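Local coordinates for protein superoxide dismutase (PDB 4F2N) that probably catalyses the dismutation of superoxide into oxygen and hydrogen peroxide at an iron ion, as a homodimeric member of the iron/manganese superoxide dismutase family, at residues Asn71-Gly76 / Ser95-Asn100; Pro123-Asn128 / Met224-Thr229; Leu159-Asp162 / Glu167-Ile170. All coordinates share one frame; numbering follows the deposited sequence.

Interaction 1: residues Asn71-Gly76 / Ser95-Asn100; sequences NTLGKG and SKVMFN
With CG anti to the backbone N (chi1 179°) and the chain bent only at its last torsion (chi3 56°), Met98 reaches out from its helix and lays its sulfur against the backbone of Leu73. Leu73, for its part, carries CG anti to its carbonyl carbon (chi1 -56°), which directs its isobutyl group at the same helix. The two residues also have the nearest alpha carbons of the contact, 6.3 Å between Leu73 CA and Met98 CA. The sulfur makes the closest approach: SD of Met98 lies 3.5 Å from the carbonyl O of Leu73 and 4.0 Å from CB of the same leucine. CE turns back beside that carbonyl and approaches its oxygen more loosely. SD also rests 3.9 Å from CA of Gly74.

The tip of Leu73 makes the second half of the contact. Its CD1 comes down on the helix at Met98 CA and meets CG1 of Val97 at 4.0 Å, the leucine and valine side chains crossing at about a right angle. The chemistry is therefore van der Waals contact without a hydrogen bond between the segments, apolar except for the carbonyl O of Leu73 under the sulfur, at a partly exposed edge. Met98 also touches Thr89 of helix 82-89. The loop departs from the end of helix 52-71, where Thr72 OG1 hydrogen-bonds to Lys69 O and Asn71 OD1 to Ala33 N.

The contact thus joins the exit of helix 52-71 to the first turn of helix 96-113. These helices supply the iron ligands His58 and His108, respectively, and their pairing is the helical hairpin characteristic of the N-terminal domain in iron/manganese superoxide dismutases.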
loop_
_atom_site.group_PDB
_atom_site.type_symbol
_atom_site.label_atom_id
_atom_site.label_comp_id
_atom_site.label_asym_id
_atom_site.label_seq_id
_atom_site.Cartn_x
_atom_site.Cartn_y
_atom_site.Cartn_z
ATOM N N ASN B 71 7.083 20.370 -3.438
ATOM C CA ASN B 71 7.325 21.783 -3.752
ATOM C C ASN B 71 6.387 22.793 -3.084
ATOM O O ASN B 71 6.711 23.965 -3.035
ATOM C CB ASN B 71 7.407 22.002 -5.268
ATOM C CG ASN B 71 8.694 21.443 -5.844
ATOM O OD1 ASN B 71 9.700 21.402 -5.144
ATOM N ND2 ASN B 71 8.667 20.977 -7.081
ATOM N N THR B 72 5.245 22.337 -2.560
ATOM C CA THR B 72 4.357 23.200 -1.748
ATOM C C THR B 72 4.737 23.219 -0.262
ATOM O O THR B 72 4.148 23.975 0.517
ATOM C CB THR B 72 2.869 22.775 -1.838
ATOM O OG1 THR B 72 2.684 21.489 -1.223
ATOM C CG2 THR B 72 2.408 22.711 -3.294
ATOM N N LEU B 73 5.687 22.380 0.132
ATOM C CA LEU B 73 6.041 22.196 1.546
ATOM C C LEU B 73 7.483 22.544 1.919
ATOM O O LEU B 73 7.783 22.798 3.085
ATOM C CB LEU B 73 5.828 20.737 1.943
ATOM C CG LEU B 73 4.421 20.195 1.702
ATOM C CD1 LEU B 73 4.448 18.678 1.711
ATOM C CD2 LEU B 73 3.454 20.762 2.735
ATOM N N GLY B 74 8.393 22.516 0.952
ATOM C CA GLY B 74 9.809 22.556 1.307
ATOM C C GLY B 74 10.450 23.919 1.407
ATOM O O GLY B 74 11.677 24.014 1.433
ATOM N N LYS B 75 9.650 24.989 1.461
ATOM C CA LYS B 75 10.231 26.340 1.574
ATOM C C LYS B 75 11.347 26.342 2.604
ATOM O O LYS B 75 11.180 25.831 3.699
ATOM C CB LYS B 75 9.166 27.379 1.938
ATOM N N GLY B 76 12.501 26.886 2.236
ATOM C CA GLY B 76 13.638 26.964 3.136
ATOM C C GLY B 76 14.722 25.960 2.797
ATOM O O GLY B 76 15.871 26.136 3.198
ATOM N N SER B 95 5.888 16.611 10.957
ATOM C CA SER B 95 6.515 16.703 9.653
ATOM C C SER B 95 6.247 15.473 8.770
ATOM O O SER B 95 6.909 15.299 7.735
ATOM C CB SER B 95 8.031 16.913 9.816
ATOM O OG SER B 95 8.299 18.154 10.457
ATOM N N LYS B 96 5.275 14.645 9.152
ATOM C CA LYS B 96 5.017 13.380 8.427
ATOM C C LYS B 96 4.650 13.594 6.954
ATOM O O LYS B 96 5.069 12.832 6.069
ATOM C CB LYS B 96 3.945 12.529 9.137
ATOM C CG LYS B 96 3.942 11.055 8.697
ATOM C CD LYS B 96 5.317 10.396 8.881
ATOM C CE LYS B 96 5.428 9.035 8.197
ATOM N NZ LYS B 96 4.584 8.001 8.871
ATOM N N VAL B 97 3.852 14.627 6.689
ATOM C CA VAL B 97 3.404 14.872 5.329
ATOM C C VAL B 97 4.604 15.188 4.439
ATOM O O VAL B 97 4.786 14.577 3.385
ATOM C CB VAL B 97 2.312 15.966 5.271
ATOM C CG1 VAL B 97 2.002 16.356 3.838
ATOM C CG2 VAL B 97 1.045 15.455 5.953
ATOM N N MET B 98 5.451 16.114 4.880
ATOM C CA MET B 98 6.638 16.414 4.096
ATOM C C MET B 98 7.605 15.230 4.017
ATOM O O MET B 98 8.184 14.959 2.954
ATOM C CB MET B 98 7.358 17.656 4.629
ATOM C CG MET B 98 8.614 17.968 3.832
ATOM S SD MET B 98 9.082 19.714 3.936
ATOM C CE MET B 98 9.215 19.974 5.719
ATOM N N PHE B 99 7.782 14.525 5.132
ATOM C CA PHE B 99 8.666 13.340 5.113
ATOM C C PHE B 99 8.231 12.388 3.995
ATOM O O PHE B 99 9.045 11.956 3.179
ATOM C CB PHE B 99 8.681 12.597 6.470
ATOM C CG PHE B 99 9.371 11.262 6.402
ATOM C CD1 PHE B 99 10.758 11.184 6.540
ATOM C CD2 PHE B 99 8.652 10.094 6.119
ATOM C CE1 PHE B 99 11.412 9.970 6.467
ATOM C CE2 PHE B 99 9.313 8.874 6.012
ATOM C CZ PHE B 99 10.699 8.827 6.178
ATOM N N ASN B 100 6.938 12.075 3.956
ATOM C CA ASN B 100 6.422 11.123 3.003
ATOM C C ASN B 100 6.672 11.562 1.561
ATOM O O ASN B 100 7.039 10.733 0.731
ATOM C CB ASN B 100 4.924 10.848 3.239
ATOM C CG ASN B 100 4.664 9.971 4.467
ATOM O OD1 ASN B 100 5.533 9.223 4.924
ATOM N ND2 ASN B 100 3.432 10.041 4.982
#

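Interaction 2: residues Pro123-Asn128 / Met224-Thr229; sequences PKTLEN and MYERAT
The carbonyl O of Tyr225 is gripped twice by Thr229: its backbone N donates at 3.0 Å and its hydroxyl OG1 at 2.9 Å, the two arriving from opposite faces of the carbonyl plane. The hydroxyl comes in off the C=O direction (C=O...OG1 140°) and is tilted from the carbonyl plane, and the same OG1 lies over one face of the Tyr225 ring, offset toward the rim. Thr229 is thereby tied back to the residue that makes much of the contact with residues 123-128.

Tyr225 has CG anti to its backbone N (chi1 171°), and its CB points toward residues 123-128. Leu126 CD1 stands 4.1 Å from Tyr225 CB and, like Thr125 CG2, comes obliquely to the ring beyond it; Thr125 CG2 is 4.3 Å from Tyr225 CE2. At the outer margin Glu226 extends across Thr125 at about a right angle, and its OE2 lies 3.8 Å from Thr125 CG2, a touch without a polar bond. On the far side of its own helix Lys124 NZ forms a salt bridge with Glu127 OE1 (2.9 Å), so these charges are paired within the segment.

The axes of the short segments 124-128 and 224-229 come within 10.6 Å at 65°, consistent with a contact of few side chains. Leu126 continues inward onto Val221 and Cys222, one turn before Tyr225, and Trp218, two turns before. Helix 218-229 in turn lies on the sheet, with Tyr225 against Ile187 of strand 185-191 and Ala228 against Val161 of strand 155-161.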
loop_
_atom_site.group_PDB
_atom_site.type_symbol
_atom_site.label_atom_id
_atom_site.label_comp_id
_atom_site.label_asym_id
_atom_site.label_seq_id
_atom_site.Cartn_x
_atom_site.Cartn_y
_atom_site.Cartn_z
ATOM N N PRO B 123 28.800 -6.134 -13.240
ATOM C CA PRO B 123 30.256 -6.179 -13.259
ATOM C C PRO B 123 30.782 -7.165 -12.234
ATOM O O PRO B 123 30.144 -7.409 -11.196
ATOM C CB PRO B 123 30.663 -4.760 -12.867
ATOM C CG PRO B 123 29.469 -3.913 -13.186
ATOM C CD PRO B 123 28.289 -4.793 -12.899
ATOM N N LYS B 124 31.959 -7.707 -12.524
ATOM C CA LYS B 124 32.616 -8.679 -11.664
ATOM C C LYS B 124 32.780 -8.207 -10.201
ATOM O O LYS B 124 32.570 -8.989 -9.260
ATOM C CB LYS B 124 33.961 -9.090 -12.311
ATOM C CG LYS B 124 34.749 -10.168 -11.574
ATOM C CD LYS B 124 33.955 -11.447 -11.363
ATOM C CE LYS B 124 33.591 -12.097 -12.687
ATOM N NZ LYS B 124 32.889 -13.385 -12.441
ATOM N N THR B 125 33.111 -6.935 -9.997
ATOM C CA THR B 125 33.295 -6.416 -8.626
ATOM C C THR B 125 32.038 -6.660 -7.781
ATOM O O THR B 125 32.104 -7.144 -6.638
ATOM C CB THR B 125 33.637 -4.908 -8.627
ATOM O OG1 THR B 125 34.909 -4.729 -9.247
ATOM C CG2 THR B 125 33.725 -4.361 -7.187
ATOM N N LEU B 126 30.894 -6.343 -8.376
ATOM C CA LEU B 126 29.601 -6.477 -7.687
ATOM C C LEU B 126 29.233 -7.937 -7.489
ATOM O O LEU B 126 28.802 -8.318 -6.399
ATOM C CB LEU B 126 28.499 -5.733 -8.442
ATOM C CG LEU B 126 27.123 -5.739 -7.738
ATOM C CD1 LEU B 126 27.189 -5.189 -6.315
ATOM C CD2 LEU B 126 26.114 -4.972 -8.586
ATOM N N GLU B 127 29.413 -8.751 -8.532
ATOM C CA GLU B 127 29.158 -10.185 -8.444
ATOM C C GLU B 127 29.902 -10.829 -7.259
ATOM O O GLU B 127 29.294 -11.549 -6.462
ATOM C CB GLU B 127 29.559 -10.884 -9.744
ATOM C CG GLU B 127 29.118 -12.334 -9.796
ATOM C CD GLU B 127 29.387 -12.958 -11.153
ATOM O OE1 GLU B 127 30.179 -12.383 -11.939
ATOM O OE2 GLU B 127 28.806 -14.028 -11.431
ATOM N N ASN B 128 31.211 -10.560 -7.160
ATOM C CA ASN B 128 32.034 -11.052 -6.058
ATOM C C ASN B 128 31.496 -10.612 -4.690
ATOM O O ASN B 128 31.440 -11.415 -3.756
ATOM C CB ASN B 128 33.501 -10.593 -6.215
ATOM C CG ASN B 128 34.200 -11.235 -7.404
ATOM O OD1 ASN B 128 33.799 -12.297 -7.885
ATOM N ND2 ASN B 128 35.266 -10.597 -7.873
ATOM N N MET B 224 27.221 2.466 -7.166
ATOM C CA MET B 224 26.761 2.734 -5.799
ATOM C C MET B 224 27.528 1.900 -4.762
ATOM O O MET B 224 27.911 2.387 -3.693
ATOM C CB MET B 224 25.248 2.458 -5.690
ATOM C CG MET B 224 24.371 3.457 -6.468
ATOM S SD MET B 224 24.665 5.192 -6.028
ATOM C CE MET B 224 24.535 5.182 -4.247
ATOM N N TYR B 225 27.724 0.631 -5.063
ATOM C CA TYR B 225 28.457 -0.247 -4.149
ATOM C C TYR B 225 29.878 0.278 -3.867
ATOM O O TYR B 225 30.298 0.386 -2.710
ATOM C CB TYR B 225 28.506 -1.685 -4.706
ATOM C CG TYR B 225 29.429 -2.566 -3.899
ATOM C CD1 TYR B 225 29.029 -3.072 -2.666
ATOM C CD2 TYR B 225 30.743 -2.824 -4.326
ATOM C CE1 TYR B 225 29.873 -3.874 -1.909
ATOM C CE2 TYR B 225 31.606 -3.603 -3.564
ATOM C CZ TYR B 225 31.163 -4.107 -2.352
ATOM O OH TYR B 225 31.999 -4.877 -1.577
ATOM N N GLU B 226 30.602 0.631 -4.918
ATOM C CA GLU B 226 31.986 1.124 -4.753
ATOM C C GLU B 226 32.053 2.378 -3.885
ATOM O O GLU B 226 32.865 2.453 -2.947
ATOM C CB GLU B 226 32.657 1.324 -6.114
ATOM C CG GLU B 226 32.992 -0.013 -6.767
ATOM C CD GLU B 226 33.302 0.066 -8.262
ATOM O OE1 GLU B 226 33.203 1.146 -8.871
ATOM O OE2 GLU B 226 33.634 -0.973 -8.857
ATOM N N ARG B 227 31.188 3.357 -4.160
ATOM C CA ARG B 227 31.221 4.573 -3.364
ATOM C C ARG B 227 30.690 4.365 -1.953
ATOM O O ARG B 227 31.178 4.997 -1.043
ATOM C CB ARG B 227 30.535 5.768 -4.052
ATOM C CG ARG B 227 29.041 5.637 -4.357
ATOM C CD ARG B 227 28.595 6.777 -5.294
ATOM N NE ARG B 227 28.630 8.095 -4.635
ATOM C CZ ARG B 227 27.637 8.608 -3.893
ATOM N NH1 ARG B 227 26.516 7.925 -3.686
ATOM N NH2 ARG B 227 27.768 9.808 -3.332
ATOM N N ALA B 228 29.696 3.488 -1.781
ATOM C CA ALA B 228 29.082 3.298 -0.446
ATOM C C ALA B 228 30.030 2.580 0.528
ATOM O O ALA B 228 30.008 2.870 1.735
ATOM C CB ALA B 228 27.751 2.552 -0.552
ATOM N N THR B 229 30.846 1.660 0.003
ATOM C CA THR B 229 31.773 0.851 0.838
ATOM C C THR B 229 33.129 1.480 1.062
ATOM O O THR B 229 33.933 0.968 1.868
ATOM C CB THR B 229 32.068 -0.562 0.284
ATOM O OG1 THR B 229 32.552 -0.485 -1.071
ATOM C CG2 THR B 229 30.869 -1.403 0.332
#

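Interaction 3: residues Leu159-Asp162 / Glu167-Ile170; sequences LCVD and ELLI
A beta hairpin brings together Leu159-Asp162 and Glu167-Ile170, antiparallel neighbours joined by a short turn. Cys160 and Leu169 form its hydrogen-bonded pair: Cys160 N donates to Leu169 O at 2.8 Å and 169°, and Leu169 N returns a more bent bond to Cys160 O, 2.8 Å and 153°. Nearer the turn, Asp162 N reaches Glu167 O at 2.9 Å in a nearly straight bond. Cys160 O also receives a CA-H contact from Leu168 CA at 3.2 Å, so this one oxygen is approached by two neighbouring residues of the facing strand.

Leu159, Val161, Leu168 and Ile170 share one face of the sheet. There Val161 CG2 packs on Leu168 CD2 at 3.7 Å, and Leu159, whose CG is anti to the backbone N (chi1 179°), carries CD1 over the facing strand, beside the Leu169 carbonyl and 4.2 Å from Leu168 CB. This face is covered by helix 137-149, through Phe140, and by helix 218-229. Cys160 and Leu169 project from the other face toward Leu184.

At the turn Asp162 CB touches Leu169 CD1 at 4.1 Å. The carboxylates of Asp162 and Glu167 are 4.6 Å apart between OD2 and OE1, a proximity that is probably mildly unfavourable. Each has a partner in the turn: Asp162 OD1 accepts from Thr165 N, and Glu167 OE1 is hydrogen-bonded to Thr165 OG1.

Strand 155-161 continues the pairing across its other edge with strand 185-191, which leads to the iron ligand Asp191. The result is the three-stranded antiparallel sheet, packed against helices, that characterises the C-terminal alpha/beta domain of iron/manganese superoxide dismutases.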
loop_
_atom_site.group_PDB
_atom_site.type_symbol
_atom_site.label_atom_id
_atom_site.label_comp_id
_atom_site.label_asym_id
_atom_site.label_seq_id
_atom_site.Cartn_x
_atom_site.Cartn_y
_atom_site.Cartn_z
ATOM N N LEU B 159 18.620 -3.423 -1.266
ATOM C CA LEU B 159 19.964 -3.957 -0.974
ATOM C C LEU B 159 20.810 -2.767 -0.530
ATOM O O LEU B 159 20.923 -1.770 -1.253
ATOM C CB LEU B 159 20.580 -4.627 -2.221
ATOM C CG LEU B 159 22.004 -5.212 -2.098
ATOM C CD1 LEU B 159 22.051 -6.361 -1.099
ATOM C CD2 LEU B 159 22.444 -5.708 -3.476
ATOM N N CYS B 160 21.365 -2.857 0.668
ATOM C CA CYS B 160 22.160 -1.782 1.247
ATOM C C CYS B 160 23.539 -2.236 1.677
ATOM O O CYS B 160 23.777 -3.426 1.969
ATOM C CB CYS B 160 21.475 -1.149 2.473
ATOM S SG CYS B 160 19.846 -0.434 2.176
ATOM N N VAL B 161 24.435 -1.258 1.746
ATOM C CA VAL B 161 25.735 -1.427 2.364
ATOM C C VAL B 161 25.613 -0.813 3.772
ATOM O O VAL B 161 25.087 0.319 3.969
ATOM C CB VAL B 161 26.826 -0.659 1.571
ATOM C CG1 VAL B 161 28.076 -0.447 2.415
ATOM C CG2 VAL B 161 27.133 -1.338 0.233
ATOM N N ASP B 162 26.084 -1.548 4.766
ATOM C CA ASP B 162 26.263 -0.970 6.101
ATOM C C ASP B 162 27.689 -0.386 6.124
ATOM O O ASP B 162 28.656 -1.147 6.018
ATOM C CB ASP B 162 26.085 -2.064 7.183
ATOM C CG ASP B 162 26.298 -1.544 8.606
ATOM O OD1 ASP B 162 27.178 -0.681 8.830
ATOM O OD2 ASP B 162 25.623 -2.049 9.526
ATOM N N GLU B 167 29.060 -4.871 5.414
ATOM C CA GLU B 167 28.120 -5.919 5.029
ATOM C C GLU B 167 27.154 -5.410 3.991
ATOM O O GLU B 167 26.799 -4.231 3.985
ATOM C CB GLU B 167 27.293 -6.387 6.219
ATOM C CG GLU B 167 28.009 -7.355 7.142
ATOM C CD GLU B 167 27.289 -7.417 8.461
ATOM O OE1 GLU B 167 27.146 -6.357 9.100
ATOM O OE2 GLU B 167 26.823 -8.501 8.841
ATOM N N LEU B 168 26.694 -6.322 3.148
ATOM C CA LEU B 168 25.544 -6.077 2.283
ATOM C C LEU B 168 24.310 -6.678 2.950
ATOM O O LEU B 168 24.367 -7.801 3.485
ATOM C CB LEU B 168 25.756 -6.729 0.917
ATOM C CG LEU B 168 26.655 -5.997 -0.077
ATOM C CD1 LEU B 168 26.978 -6.950 -1.208
ATOM C CD2 LEU B 168 25.949 -4.750 -0.587
ATOM N N LEU B 169 23.196 -5.947 2.927
ATOM C CA LEU B 169 22.019 -6.364 3.666
ATOM C C LEU B 169 20.762 -6.150 2.839
ATOM O O LEU B 169 20.645 -5.135 2.148
ATOM C CB LEU B 169 21.878 -5.543 4.975
ATOM C CG LEU B 169 22.948 -5.498 6.080
ATOM C CD1 LEU B 169 22.698 -4.344 7.048
ATOM C CD2 LEU B 169 23.027 -6.802 6.863
ATOM N N ILE B 170 19.824 -7.091 2.947
ATOM C CA ILE B 170 18.463 -6.900 2.440
ATOM C C ILE B 170 17.587 -6.345 3.541
ATOM O O ILE B 170 17.499 -6.923 4.622
ATOM C CB ILE B 170 17.884 -8.227 1.889
ATOM C CG1 ILE B 170 18.808 -8.752 0.798
ATOM C CG2 ILE B 170 16.448 -8.039 1.367
ATOM C CD1 ILE B 170 18.444 -10.146 0.285
#

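Interactions 2 and 3 adjoin, their centres 11 Å apart, and share one apolar layer: Val161 and Leu168 of the hairpin touch Tyr225, and Thr229 CG2 packs 3.6 Å from Val161 CG1. Helix 218-229 therefore touches both helix 124-134 and the sheet. Interaction 1 stands alone in the alpha-hairpin region, across the chain's centre from interaction 2 and about 28 Å from interaction 3 between centres. Chemistry follows place. The hairpin, with half its residues buried, is held by backbone hydrogen bonds and buries 398 Å². Interactions 1 and 2, partly exposed and burying 159 Å² each, rely on van der Waals touches of side chains, with no hydrogen bond between the segments.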